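Local atomic coordinates of endo-xylogalacturonan hydrolase A (Aspergillus tubingensis, PDB entry 4C2L), a protein that hydrolyses xylogalacturonan, the xylose-substituted galacturonan of the hairy regions of pectin, and is a secreted fungal glycosidase of family 28. Residues G45-F50 and D69-V74; N159-G164 and G194-V199; K263-K268 and V284-F289; S142-S147 and T166-S171; I267-S272 and G316-T321. All coordinates share one frame; numbering follows the deposited sequence. Where two conformers were deposited one is given.

Interaction 1: G45-F50 and D69-V74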
# COMPACT_ATOMS: atom_id res chain seq x y z
N GLY A 45 -24.46 10.18 -12.95
CA GLY A 45 -25.48 9.63 -12.07
C GLY A 45 -26.01 8.26 -12.43
O GLY A 45 -26.92 7.76 -11.77
N GLY A 46 -25.45 7.65 -13.47
CA GLY A 46 -25.93 6.35 -13.94
C GLY A 46 -25.02 5.19 -13.62
O GLY A 46 -24.16 5.26 -12.73
N THR A 47 -25.21 4.10 -14.37
CA THR A 47 -24.54 2.85 -14.10
C THR A 47 -23.93 2.26 -15.36
O THR A 47 -24.53 2.32 -16.45
CB THR A 47 -25.52 1.85 -13.47
OG1 THR A 47 -26.08 2.45 -12.30
CG2 THR A 47 -24.82 0.54 -13.08
N ILE A 48 -22.73 1.73 -15.21
CA ILE A 48 -22.05 1.01 -16.26
C ILE A 48 -21.83 -0.42 -15.76
O ILE A 48 -21.40 -0.64 -14.63
CB ILE A 48 -20.71 1.71 -16.59
CG1 ILE A 48 -20.99 3.01 -17.36
CG2 ILE A 48 -19.78 0.80 -17.36
CD1 ILE A 48 -21.34 4.19 -16.46
N VAL A 49 -22.17 -1.39 -16.60
CA VAL A 49 -22.13 -2.80 -16.19
C VAL A 49 -21.17 -3.60 -17.07
O VAL A 49 -21.28 -3.59 -18.29
CB VAL A 49 -23.55 -3.44 -16.24
CG1 VAL A 49 -23.47 -4.94 -15.98
CG2 VAL A 49 -24.47 -2.77 -15.23
N PHE A 50 -20.22 -4.29 -16.44
CA PHE A 50 -19.46 -5.31 -17.13
C PHE A 50 -20.05 -6.64 -16.68
O PHE A 50 -19.83 -7.05 -15.54
CB PHE A 50 -17.98 -5.24 -16.71
CG PHE A 50 -17.32 -3.94 -17.03
CD1 PHE A 50 -16.74 -3.74 -18.27
CD2 PHE A 50 -17.25 -2.92 -16.09
CE1 PHE A 50 -16.11 -2.54 -18.58
CE2 PHE A 50 -16.63 -1.71 -16.39
CZ PHE A 50 -16.05 -1.53 -17.63
N ASP A 69 -20.90 10.76 -9.68
CA ASP A 69 -21.88 9.95 -8.94
C ASP A 69 -22.30 8.74 -9.75
O ASP A 69 -23.49 8.40 -9.83
CB ASP A 69 -23.11 10.78 -8.53
CG ASP A 69 -22.74 11.98 -7.69
OD1 ASP A 69 -22.07 11.79 -6.65
OD2 ASP A 69 -23.09 13.12 -8.08
N CYS A 70 -21.31 8.09 -10.37
CA CYS A 70 -21.58 6.95 -11.23
C CYS A 70 -21.34 5.67 -10.46
O CYS A 70 -20.67 5.65 -9.42
CB CYS A 70 -20.70 6.99 -12.49
SG CYS A 70 -19.01 6.43 -12.21
N ASP A 71 -21.89 4.59 -10.99
CA ASP A 71 -21.73 3.26 -10.41
C ASP A 71 -21.19 2.34 -11.50
O ASP A 71 -21.85 2.10 -12.51
CB ASP A 71 -23.09 2.79 -9.87
CG ASP A 71 -23.06 1.40 -9.24
OD1 ASP A 71 -21.97 0.87 -8.88
OD2 ASP A 71 -24.16 0.84 -9.08
N ILE A 72 -19.96 1.86 -11.31
CA ILE A 72 -19.32 0.96 -12.27
C ILE A 72 -19.30 -0.45 -11.69
O ILE A 72 -18.54 -0.75 -10.77
CB ILE A 72 -17.88 1.43 -12.60
CG1 ILE A 72 -17.89 2.90 -13.04
CG2 ILE A 72 -17.24 0.55 -13.65
CD1 ILE A 72 -16.51 3.52 -13.21
N GLN A 73 -20.14 -1.31 -12.24
CA GLN A 73 -20.29 -2.68 -11.73
C GLN A 73 -19.46 -3.64 -12.55
O GLN A 73 -19.78 -3.96 -13.71
CB GLN A 73 -21.77 -3.08 -11.68
CG GLN A 73 -22.60 -2.06 -10.92
CD GLN A 73 -24.09 -2.38 -10.88
OE1 GLN A 73 -24.55 -3.38 -11.46
NE2 GLN A 73 -24.85 -1.51 -10.21
N VAL A 74 -18.37 -4.10 -11.96
CA VAL A 74 -17.46 -5.00 -12.64
C VAL A 74 -17.79 -6.41 -12.19
O VAL A 74 -17.47 -6.78 -11.05
CB VAL A 74 -15.99 -4.66 -12.32
CG1 VAL A 74 -15.03 -5.53 -13.12
CG2 VAL A 74 -15.72 -3.16 -12.56
O HOH W 1 -24.95 6.03 -9.79
O HOH W 2 -26.44 1.70 -9.64

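Interaction 2: N159-G164 and G194-V199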
# COMPACT_ATOMS: atom_id res chain seq x y z
N ASN A 159 -2.95 0.05 -5.61
CA ASN A 159 -3.83 1.20 -5.39
C ASN A 159 -3.04 2.34 -4.81
O ASN A 159 -2.24 2.15 -3.89
CB ASN A 159 -4.92 0.86 -4.36
CG ASN A 159 -5.77 -0.31 -4.78
OD1 ASN A 159 -6.59 -0.17 -5.68
ND2 ASN A 159 -5.56 -1.46 -4.16
N SER A 160 -3.28 3.54 -5.32
CA SER A 160 -2.66 4.75 -4.78
C SER A 160 -3.74 5.82 -4.60
O SER A 160 -4.64 5.92 -5.43
CB SER A 160 -1.59 5.24 -5.75
OG SER A 160 -0.98 6.42 -5.28
N VAL A 161 -3.63 6.62 -3.54
CA VAL A 161 -4.56 7.72 -3.32
C VAL A 161 -3.70 8.92 -2.99
O VAL A 161 -2.85 8.87 -2.09
CB VAL A 161 -5.52 7.44 -2.14
CG1 VAL A 161 -6.46 8.62 -1.92
CG2 VAL A 161 -6.34 6.17 -2.39
N LYS A 162 -3.88 9.99 -3.76
CA LYS A 162 -3.16 11.22 -3.50
C LYS A 162 -3.95 12.42 -4.01
O LYS A 162 -5.16 12.32 -4.23
CB LYS A 162 -1.76 11.17 -4.09
CG LYS A 162 -1.73 11.17 -5.60
CD LYS A 162 -0.28 11.21 -6.07
CE LYS A 162 0.38 9.86 -5.84
NZ LYS A 162 1.84 9.98 -6.06
N GLY A 163 -3.27 13.55 -4.16
CA GLY A 163 -3.90 14.77 -4.70
C GLY A 163 -5.01 15.38 -3.86
O GLY A 163 -5.83 16.14 -4.39
N GLY A 164 -5.05 15.06 -2.57
CA GLY A 164 -6.08 15.60 -1.67
C GLY A 164 -7.44 14.93 -1.79
O GLY A 164 -8.46 15.50 -1.38
N GLY A 194 -1.25 8.63 0.07
CA GLY A 194 -0.56 9.90 0.20
C GLY A 194 -1.54 11.00 0.58
O GLY A 194 -2.41 10.81 1.44
N GLU A 195 -1.39 12.16 -0.07
CA GLU A 195 -2.15 13.35 0.26
C GLU A 195 -3.64 13.08 0.14
O GLU A 195 -4.18 12.96 -0.98
CB GLU A 195 -1.75 14.51 -0.65
CG GLU A 195 -2.33 15.84 -0.20
CD GLU A 195 -2.26 16.91 -1.28
OE1 GLU A 195 -1.72 16.66 -2.38
OE2 GLU A 195 -2.77 18.02 -1.03
N SER A 196 -4.31 12.96 1.29
CA SER A 196 -5.71 12.59 1.33
C SER A 196 -6.20 12.72 2.75
O SER A 196 -5.40 12.84 3.68
CB SER A 196 -5.90 11.13 0.87
OG SER A 196 -5.15 10.24 1.69
N THR A 197 -7.52 12.70 2.90
CA THR A 197 -8.15 12.63 4.22
C THR A 197 -9.31 11.66 4.18
O THR A 197 -10.00 11.56 3.17
CB THR A 197 -8.67 14.01 4.68
OG1 THR A 197 -9.58 14.52 3.70
CG2 THR A 197 -7.51 14.99 4.86
N TYR A 198 -9.53 10.96 5.29
CA TYR A 198 -10.66 10.05 5.48
C TYR A 198 -10.64 8.93 4.45
O TYR A 198 -11.60 8.71 3.70
CB TYR A 198 -11.99 10.81 5.50
CG TYR A 198 -11.95 12.03 6.41
CD1 TYR A 198 -11.86 11.88 7.80
CD2 TYR A 198 -11.97 13.31 5.87
CE1 TYR A 198 -11.79 13.00 8.62
CE2 TYR A 198 -11.93 14.43 6.69
CZ TYR A 198 -11.83 14.27 8.06
OH TYR A 198 -11.77 15.40 8.85
N VAL A 199 -9.52 8.22 4.42
CA VAL A 199 -9.39 7.00 3.64
C VAL A 199 -9.61 5.83 4.60
O VAL A 199 -9.04 5.79 5.70
CB VAL A 199 -8.00 6.90 2.98
CG1 VAL A 199 -7.80 5.55 2.31
CG2 VAL A 199 -7.82 8.03 1.95
O HOH W 3 -0.53 14.46 -4.01
O HOH W 4 -8.32 15.76 1.53

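Interaction 3: K263-K268 and V284-F289. With SO4 (sulfate ion), chain I; SO4 (sulfate ion), chain H; SO4 (sulfate ion), chain E.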
# COMPACT_ATOMS: atom_id res chain seq x y z
N LYS A 263 8.47 -7.10 7.82
CA LYS A 263 8.08 -6.55 9.13
C LYS A 263 6.57 -6.55 9.14
O LYS A 263 5.93 -6.42 8.10
CB LYS A 263 8.64 -5.14 9.37
CG LYS A 263 8.07 -4.06 8.45
CD LYS A 263 8.68 -2.69 8.73
CE LYS A 263 8.02 -1.59 7.89
NZ LYS A 263 8.40 -1.69 6.45
N ALA A 264 5.97 -6.74 10.31
CA ALA A 264 4.53 -6.65 10.42
C ALA A 264 4.12 -5.18 10.31
O ALA A 264 3.13 -4.84 9.68
CB ALA A 264 4.05 -7.24 11.73
N ALA A 265 4.92 -4.31 10.91
CA ALA A 265 4.58 -2.89 10.94
C ALA A 265 5.83 -2.10 11.18
O ALA A 265 6.81 -2.61 11.74
CB ALA A 265 3.57 -2.62 12.04
N GLY A 266 5.84 -0.84 10.74
CA GLY A 266 7.00 -0.02 11.03
C GLY A 266 6.91 1.40 10.53
O GLY A 266 5.90 1.81 9.93
N ILE A 267 7.98 2.14 10.82
CA ILE A 267 8.14 3.53 10.41
C ILE A 267 9.52 3.67 9.76
O ILE A 267 10.50 3.15 10.30
CB ILE A 267 8.05 4.48 11.64
CG1 ILE A 267 6.66 4.34 12.29
CG2 ILE A 267 8.28 5.94 11.20
CD1 ILE A 267 6.52 5.03 13.64
N LYS A 268 9.59 4.35 8.62
CA LYS A 268 10.86 4.52 7.91
C LYS A 268 11.05 5.98 7.56
O LYS A 268 10.23 6.56 6.85
CB LYS A 268 10.90 3.77 6.58
CG LYS A 268 10.39 2.36 6.55
CD LYS A 268 10.81 1.68 5.25
CE LYS A 268 10.23 2.34 4.01
NZ LYS A 268 10.15 1.39 2.86
N VAL A 284 -0.32 7.73 15.49
CA VAL A 284 -0.42 6.52 14.68
C VAL A 284 -0.55 5.34 15.62
O VAL A 284 0.31 5.14 16.47
CB VAL A 284 0.79 6.35 13.75
CG1 VAL A 284 0.69 5.03 12.99
CG2 VAL A 284 0.87 7.54 12.77
N THR A 285 -1.61 4.57 15.46
CA THR A 285 -1.81 3.38 16.29
C THR A 285 -1.81 2.12 15.43
O THR A 285 -2.51 2.06 14.42
CB THR A 285 -3.15 3.47 17.03
OG1 THR A 285 -3.11 4.57 17.95
CG2 THR A 285 -3.44 2.16 17.80
N PHE A 286 -1.05 1.12 15.88
CA PHE A 286 -1.02 -0.20 15.28
C PHE A 286 -1.58 -1.10 16.38
O PHE A 286 -0.92 -1.31 17.40
CB PHE A 286 0.40 -0.64 14.96
CG PHE A 286 1.18 0.30 14.07
CD1 PHE A 286 1.93 1.34 14.61
CD2 PHE A 286 1.22 0.09 12.69
CE1 PHE A 286 2.68 2.19 13.79
CE2 PHE A 286 1.96 0.94 11.86
CZ PHE A 286 2.70 1.98 12.41
N ASN A 287 -2.78 -1.62 16.17
CA ASN A 287 -3.48 -2.41 17.19
C ASN A 287 -3.88 -3.81 16.71
O ASN A 287 -4.25 -3.98 15.55
CB ASN A 287 -4.73 -1.66 17.63
CG ASN A 287 -5.49 -2.39 18.73
OD1 ASN A 287 -4.97 -2.59 19.84
ND2 ASN A 287 -6.73 -2.79 18.43
N ASP A 288 -3.81 -4.80 17.60
CA ASP A 288 -4.36 -6.13 17.28
C ASP A 288 -3.71 -6.72 16.02
O ASP A 288 -4.39 -7.01 15.02
CB ASP A 288 -5.88 -6.05 17.08
CG ASP A 288 -6.65 -6.08 18.39
OD1 ASP A 288 -6.04 -6.14 19.48
OD2 ASP A 288 -7.91 -6.03 18.32
N PHE A 289 -2.39 -6.87 16.07
CA PHE A 289 -1.65 -7.51 15.00
C PHE A 289 -1.32 -8.94 15.36
O PHE A 289 -0.92 -9.24 16.49
CB PHE A 289 -0.32 -6.81 14.72
CG PHE A 289 -0.43 -5.63 13.79
CD1 PHE A 289 -1.28 -4.56 14.07
CD2 PHE A 289 0.37 -5.56 12.65
CE1 PHE A 289 -1.36 -3.46 13.22
CE2 PHE A 289 0.30 -4.47 11.78
CZ PHE A 289 -0.56 -3.42 12.07
S SO4 I . -9.26 -4.78 21.25
O1 SO4 I . -8.98 -6.21 21.00
O2 SO4 I . -8.68 -4.39 22.56
O3 SO4 I . -10.72 -4.54 21.27
O4 SO4 I . -8.64 -3.96 20.18
S SO4 H . 11.73 -1.79 2.23
O1 SO4 H . 12.89 -2.57 1.76
O2 SO4 H . 12.20 -0.48 2.75
O3 SO4 H . 11.08 -2.54 3.33
O4 SO4 H . 10.75 -1.58 1.14
S SO4 E . 9.72 3.76 -0.25
O1 SO4 E . 9.99 2.31 -0.35
O2 SO4 E . 11.01 4.49 -0.23
O3 SO4 E . 8.94 3.95 0.98
O4 SO4 E . 8.98 4.21 -1.45

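Interaction 4: S142-S147 and T166-S171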
# COMPACT_ATOMS: atom_id res chain seq x y z
N SER A 142 -13.47 13.04 -4.50
CA SER A 142 -14.14 12.75 -3.24
C SER A 142 -15.17 11.65 -3.38
O SER A 142 -15.68 11.41 -4.49
CB SER A 142 -14.80 14.02 -2.70
OG SER A 142 -15.81 14.50 -3.58
N ASN A 143 -15.50 11.01 -2.25
CA ASN A 143 -16.59 10.05 -2.18
C ASN A 143 -16.41 8.92 -3.19
O ASN A 143 -17.21 8.76 -4.11
CB ASN A 143 -17.95 10.76 -2.36
CG ASN A 143 -18.16 11.90 -1.37
OD1 ASN A 143 -18.65 12.98 -1.73
ND2 ASN A 143 -17.78 11.68 -0.13
N LEU A 144 -15.32 8.18 -3.03
CA LEU A 144 -14.99 7.09 -3.92
C LEU A 144 -15.06 5.80 -3.14
O LEU A 144 -14.53 5.71 -2.03
CB LEU A 144 -13.57 7.27 -4.48
CG LEU A 144 -13.29 8.68 -5.04
CD1 LEU A 144 -11.81 8.91 -5.26
CD2 LEU A 144 -14.06 8.91 -6.33
N GLU A 145 -15.70 4.80 -3.73
CA GLU A 145 -15.89 3.52 -3.06
C GLU A 145 -15.43 2.42 -4.02
O GLU A 145 -15.86 2.38 -5.18
CB GLU A 145 -17.38 3.37 -2.69
CG GLU A 145 -17.72 2.15 -1.86
CD GLU A 145 -18.16 0.93 -2.68
OE1 GLU A 145 -18.33 1.02 -3.92
OE2 GLU A 145 -18.35 -0.13 -2.05
N ILE A 146 -14.51 1.58 -3.55
CA ILE A 146 -13.93 0.50 -4.33
C ILE A 146 -14.15 -0.78 -3.54
O ILE A 146 -13.62 -0.93 -2.44
CB ILE A 146 -12.42 0.71 -4.59
CG1 ILE A 146 -12.15 2.10 -5.19
CG2 ILE A 146 -11.86 -0.37 -5.51
CD1 ILE A 146 -12.00 3.18 -4.15
N SER A 147 -14.89 -1.73 -4.10
CA SER A 147 -15.30 -2.87 -3.28
C SER A 147 -15.65 -4.14 -4.03
O SER A 147 -16.07 -4.11 -5.19
CB SER A 147 -16.50 -2.48 -2.42
OG SER A 147 -17.66 -2.26 -3.22
N THR A 166 -10.62 12.87 -0.86
CA THR A 166 -11.23 12.76 0.46
C THR A 166 -12.38 11.77 0.46
O THR A 166 -13.08 11.63 -0.54
CB THR A 166 -11.67 14.13 1.02
OG1 THR A 166 -12.13 13.97 2.37
CG2 THR A 166 -12.80 14.71 0.19
N ASN A 167 -12.57 11.06 1.57
CA ASN A 167 -13.66 10.08 1.70
C ASN A 167 -13.53 8.96 0.66
O ASN A 167 -14.35 8.84 -0.27
CB ASN A 167 -15.05 10.73 1.58
CG ASN A 167 -15.25 11.91 2.52
OD1 ASN A 167 -14.83 11.88 3.68
ND2 ASN A 167 -15.92 12.95 2.03
N VAL A 168 -12.49 8.15 0.80
CA VAL A 168 -12.21 7.06 -0.11
C VAL A 168 -12.29 5.78 0.72
O VAL A 168 -11.63 5.66 1.76
CB VAL A 168 -10.81 7.19 -0.72
CG1 VAL A 168 -10.53 6.05 -1.69
CG2 VAL A 168 -10.70 8.54 -1.43
N VAL A 169 -13.08 4.82 0.24
CA VAL A 169 -13.24 3.56 0.98
C VAL A 169 -12.94 2.36 0.09
O VAL A 169 -13.53 2.23 -0.98
CB VAL A 169 -14.66 3.42 1.57
CG1 VAL A 169 -14.80 2.09 2.29
CG2 VAL A 169 -14.96 4.56 2.53
N PHE A 170 -12.02 1.51 0.55
CA PHE A 170 -11.70 0.24 -0.11
C PHE A 170 -12.26 -0.84 0.79
O PHE A 170 -11.88 -0.91 1.96
CB PHE A 170 -10.19 0.04 -0.22
CG PHE A 170 -9.48 1.07 -1.06
CD1 PHE A 170 -8.99 2.24 -0.48
CD2 PHE A 170 -9.26 0.86 -2.42
CE1 PHE A 170 -8.30 3.19 -1.23
CE2 PHE A 170 -8.58 1.81 -3.19
CZ PHE A 170 -8.10 2.98 -2.59
N SER A 171 -13.15 -1.68 0.27
CA SER A 171 -13.77 -2.72 1.11
C SER A 171 -13.86 -4.07 0.41
O SER A 171 -14.16 -4.12 -0.78
CB SER A 171 -15.20 -2.26 1.49
OG SER A 171 -15.81 -3.26 2.27

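Interaction 5: I267-S272 and G316-T321. With SO4 (sulfate ion), chain H; SO4 (sulfate ion), chain E.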
# COMPACT_ATOMS: atom_id res chain seq x y z
N ILE A 267 7.98 2.14 10.82
CA ILE A 267 8.14 3.53 10.41
C ILE A 267 9.52 3.67 9.76
O ILE A 267 10.50 3.15 10.30
CB ILE A 267 8.05 4.48 11.64
CG1 ILE A 267 6.66 4.34 12.29
CG2 ILE A 267 8.28 5.94 11.20
CD1 ILE A 267 6.52 5.03 13.64
N LYS A 268 9.59 4.35 8.62
CA LYS A 268 10.86 4.52 7.91
C LYS A 268 11.05 5.98 7.56
O LYS A 268 10.23 6.56 6.85
CB LYS A 268 10.90 3.77 6.58
CG LYS A 268 10.39 2.36 6.55
CD LYS A 268 10.81 1.68 5.25
CE LYS A 268 10.23 2.34 4.01
NZ LYS A 268 10.15 1.39 2.86
N THR A 269 12.14 6.58 8.03
CA THR A 269 12.40 7.98 7.68
C THR A 269 13.85 8.12 7.22
O THR A 269 14.73 7.41 7.67
CB THR A 269 12.13 8.93 8.87
OG1 THR A 269 12.93 8.55 9.99
CG2 THR A 269 10.64 8.87 9.28
N TYR A 270 14.08 9.06 6.31
CA TYR A 270 15.42 9.39 5.87
C TYR A 270 16.15 10.15 6.98
O TYR A 270 15.53 10.85 7.77
CB TYR A 270 15.36 10.26 4.62
CG TYR A 270 15.14 9.47 3.35
CD1 TYR A 270 13.86 9.12 2.93
CD2 TYR A 270 16.23 9.08 2.56
CE1 TYR A 270 13.66 8.39 1.76
CE2 TYR A 270 16.04 8.36 1.40
CZ TYR A 270 14.76 8.02 1.00
OH TYR A 270 14.59 7.30 -0.17
N PRO A 271 17.48 10.00 7.04
CA PRO A 271 18.23 10.83 7.99
C PRO A 271 18.35 12.27 7.47
O PRO A 271 17.74 12.62 6.46
CB PRO A 271 19.60 10.15 8.01
CG PRO A 271 19.73 9.59 6.63
CD PRO A 271 18.35 9.05 6.33
N SER A 272 19.13 13.10 8.16
CA SER A 272 19.33 14.47 7.70
C SER A 272 20.43 14.53 6.63
O SER A 272 20.90 13.49 6.15
CB SER A 272 19.66 15.40 8.87
OG SER A 272 20.83 14.94 9.53
N GLY A 316 19.35 11.33 12.25
CA GLY A 316 17.92 11.44 12.01
C GLY A 316 17.30 12.37 13.04
O GLY A 316 17.71 12.37 14.21
N ASN A 317 16.33 13.17 12.62
CA ASN A 317 15.62 14.08 13.53
C ASN A 317 14.11 14.01 13.38
O ASN A 317 13.38 14.98 13.62
CB ASN A 317 16.15 15.52 13.42
CG ASN A 317 16.14 16.05 11.99
OD1 ASN A 317 15.31 15.66 11.17
ND2 ASN A 317 17.10 16.93 11.69
N ALA A 318 13.63 12.83 12.99
CA ALA A 318 12.20 12.64 12.81
C ALA A 318 11.44 12.92 14.12
O ALA A 318 11.92 12.59 15.21
CB ALA A 318 11.90 11.24 12.31
N LYS A 319 10.29 13.55 14.00
CA LYS A 319 9.45 13.82 15.15
C LYS A 319 8.29 12.84 15.18
O LYS A 319 7.28 13.05 14.51
CB LYS A 319 8.92 15.26 15.10
CG LYS A 319 8.25 15.68 16.39
CD LYS A 319 7.65 17.07 16.30
CE LYS A 319 6.83 17.39 17.54
NZ LYS A 319 6.37 18.82 17.51
N LEU A 320 8.45 11.78 15.97
CA LEU A 320 7.43 10.77 16.13
C LEU A 320 6.77 11.01 17.48
O LEU A 320 7.45 11.03 18.51
CB LEU A 320 8.03 9.36 16.07
CG LEU A 320 9.11 9.09 15.00
CD1 LEU A 320 9.61 7.66 15.09
CD2 LEU A 320 8.63 9.38 13.59
N THR A 321 5.47 11.22 17.47
CA THR A 321 4.74 11.41 18.73
C THR A 321 3.44 10.63 18.72
O THR A 321 2.82 10.44 17.66
CB THR A 321 4.44 12.91 19.01
OG1 THR A 321 3.70 13.47 17.92
CG2 THR A 321 5.73 13.71 19.22
S SO4 H . 11.73 -1.79 2.23
O1 SO4 H . 12.89 -2.57 1.76
O2 SO4 H . 12.20 -0.48 2.75
O3 SO4 H . 11.08 -2.54 3.33
O4 SO4 H . 10.75 -1.58 1.14
S SO4 E . 9.72 3.76 -0.25
O1 SO4 E . 9.99 2.31 -0.35
O2 SO4 E . 11.01 4.49 -0.23
O3 SO4 E . 8.94 3.95 0.98
O4 SO4 E . 8.98 4.21 -1.45
O HOH W 5 16.02 12.97 9.61

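Interaction 1: G45-F50 and D69-V74
Thr47 to Phe50 run parallel to Asp71 to Val74, and four backbone hydrogen bonds join them in the alternating pattern of parallel strands. Asp71 N donates to Gly46 O, Ile48 N to Asp71 O, Gln73 N to Ile48 O and Phe50 N to Gln73 O. The bonds straighten along the strands: the angle at hydrogen is 150° for Asp71 N to Gly46 O and 173° for Phe50 N to Gln73 O.

Polar side chains gather on the face of Thr47, Val49, Asp71 and Gln73. Gln73 NE2 donates to Asp71 OD2 at 2.7 Å, with the acceptor in the amide plane but the nitrogen approaching from above the carboxylate plane. That amide passes over Thr47, whose CG2 lies 3.5 Å from Gln73 NE2. A water donates to Asp71 OD2 and also hydrogen-bonds Thr47 OG1 at 2.8 Å. Arg105 forms a salt bridge with Asp71 OD1.

Apolar groups fill the other face. Phe50 CG stands anti to the carbonyl carbon (chi1 -61°), which lays the ring alongside its neighbours on the next strand. Ile72 CG2 meets the ring edge in plane, 3.6 Å from Phe50 CE2, and Val74 CG2 is 3.9 Å from Phe50 CD2. Helix 32-42 packs over this side through Leu39 and Ile35.

The carboxylate of Asp71 is thus held from both its oxygens, by an amide, a water and an arginine, which probably favours its charged form.

Interaction 2: N159-G164 and G194-V199
Neighbouring coils of a right-handed parallel beta-helix meet here at a corner, where strand 159-162 ends in a turn and strand 191-196 runs on into the bend at Thr197 and Tyr198. Val161 O accepts from Gly194 N at 2.7 Å, and this is the last regular strand pairing before the chains turn. Beyond it Gly164 N donates to Glu195 O at 2.8 Å, from well above the carbonyl plane and with an angle at hydrogen of 141°. Gly163 and Gly164 both have positive phi, which curls the backbone round Glu195 O.

Glu195 CG is anti to the backbone N (chi1 -170°), and the extended chain lies along the glycine turn, with Glu195 CD 3.6 Å from Gly164 N. A water then links Glu195 OE1 to Gly163 N, donating to the carboxylate and accepting from the amide. A second water donates to Gly164 O and hydrogen-bonds Thr197 OG1 at 2.8 Å; Thr197 OG1 also hydrogen-bonds Thr166 OG1.

On the inner side Val161 CG1 touches Ser196 CB at 3.8 Å and Val199 CG2 at 4.1 Å, the valine side chains overlapping as they run in opposing senses. Ser196 OG turns back to donate to Gly194 O in its own segment. Apolar branches inside, with glycines, water and a carboxylate at the outer bend, make the kind of corner that stacks coil upon coil in the pectin-lyase-like beta-helix of family 28.

Interaction 3: K263-K268 and V284-F289
Phe286 and Phe289 reach across the interior of the beta-helix to Ala264 and Ala265, where the chain turns a corner before strand 266-269. Phe286 is the side chain to follow. Its CG lies anti to the carbonyl carbon (chi1 -57°), and from CB the ring heads inward. CD2 comes first to the other segment, 3.6 Å from Ala265 CB; CE2 passes the same methyl at 3.9 Å. At the far end CZ lies 4.1 Å from Gly266 O. Both partners approach the ring obliquely. Within its own segment, the rim of Phe286 is met in plane by Phe289 CZ. Phe298, on strand 296-301, makes an edge-to-face pair with Phe286.

Phe289 takes up the other part of the contact: its CE2 is 3.8 Å from Ala265 CB, so that this methyl meets both rings, at the notch where they adjoin. The same CE2 is 3.5 Å from Ala264 O, a carbonyl near the plane of the ring at its edge, and CD2 reaches Ala264 CB at 4.1 Å. Phe328 stacks on Phe289.

Asn287 and Lys268 point away from this contact. Asn287 ND2 donates to O4 of a sulfate at 2.8 Å, an ion that probably comes from the crystallisation liquor.

Between the segments the contact is apolar, apart from Ala264 O at the edge of Phe289 and Gly266 O near Phe286 CZ; it depends on the close fit of buried alanine methyls against aromatic rings.

Interaction 4: S142-S147 and T166-S171
With CG1 anti to its carbonyl carbon (chi1 -53°) and chi2 turned to 86°, Ile146 swings CD1 over one face of Phe170. Phe170 has a similar first torsion, and the two side chains lie side by side, pointing the same way. CD1 sits 4.1 Å from the centroid of the Phe170 ring, a CH-pi contact displaced toward the rim, and it also touches Val168 CG1. Farther along the same face Leu144 CD1 meets Val168 CG2 at 4.0 Å.

The backbones are parallel, their axes 4.7 Å apart. Val169 N donates to Leu144 O, Ile146 N to Val169 O at 2.8 Å, and Ser171 N to Ile146 O. At the Asn143 and Asn167 corner the regular alternation gives way: Asn143 N bonds Thr166 O and Leu144 N bonds Asn167 O. The two asparagine side chains run alongside each other in the same direction, their amide planes nearly parallel.

On the outward face Ser142 CB rests on Thr166 CG2 at 3.6 Å, and Ser147 OG makes a short hydrogen bond to Glu145 OE2 in its own strand. Aliphatic and aromatic residues aligned inside successive coils, with asparagines from adjacent coils aligned side by side at the bend, are characteristic of the parallel beta-helix.

Interaction 5: I267-S272 and G316-T321
A water bridges the two chains: it donates to Tyr270 O at 2.8 Å and accepts from Asn317 N at 3.0 Å. It links the loop that follows strand 266-269 to the one that leads into strand 319-329. On the same loops Pro271 and Gly316 pass close, backbone to backbone, with Pro271 CA 4.1 Å from Gly316 CA. Ser272 CB lies 4.1 Å from Asn317 ND2, at the tip of an amide whose oxygen hydrogen-bonds Thr278. Ser272 OG hydrogen-bonds Pro315 O, just before Gly316, so this hydroxyl fastens the loops together a second time.

Deeper in, side chains take over, around the methyl of Ala318. Thr269 OG1 stands between the backbone N and the carbonyl carbon (chi1 58°), which brings both branches to Ala318: OG1 is 3.7 Å from Ala318 CB and CG2 is 4.0 Å from it. The hydroxyl itself makes a weak hydrogen bond to Gln301 O. Here two different walls of the right-handed parallel beta-helix face each other across its interior, strand 266-269 from one and strand 319-329 from another, and their inward side chains fill the space between. Ile267 and Leu320 continue this packing, Ile267 CG2 meeting Leu320 CD2 at 4.2 Å; Val237 and Val281 pack beside them.

Lys268, next along from Ile267, points the other way, out of the helix. Its NZ donates to O2 of one sulfate at 2.8 Å and makes two weak bonds to a second, and His233, thought by similarity to belong to the active site, hydrogen-bonds sulfate in the same region.

Overall arrangement
Interactions 1 and 4 are side-by-side pairings of parallel strands, each with an inner apolar face and an outer, more polar one; their centres lie about 14 Å apart. Interaction 2 joins strands of another wall where they reach a corner, so two backbone bonds and waters replace the regular pattern. It touches interaction 4 directly, through Thr197 with Thr166 and Asn167. These three are partly buried. Interactions 3 and 5 are buried and cross the interior instead: their first segments overlap at Ile267 and Lys268, but interaction 3 uses the corner before strand 266-269, interaction 5 the strand and the loop after it. Interaction 3 relies on phenylalanine rings, whereas interaction 5 mixes small apolar groups with a bridging water.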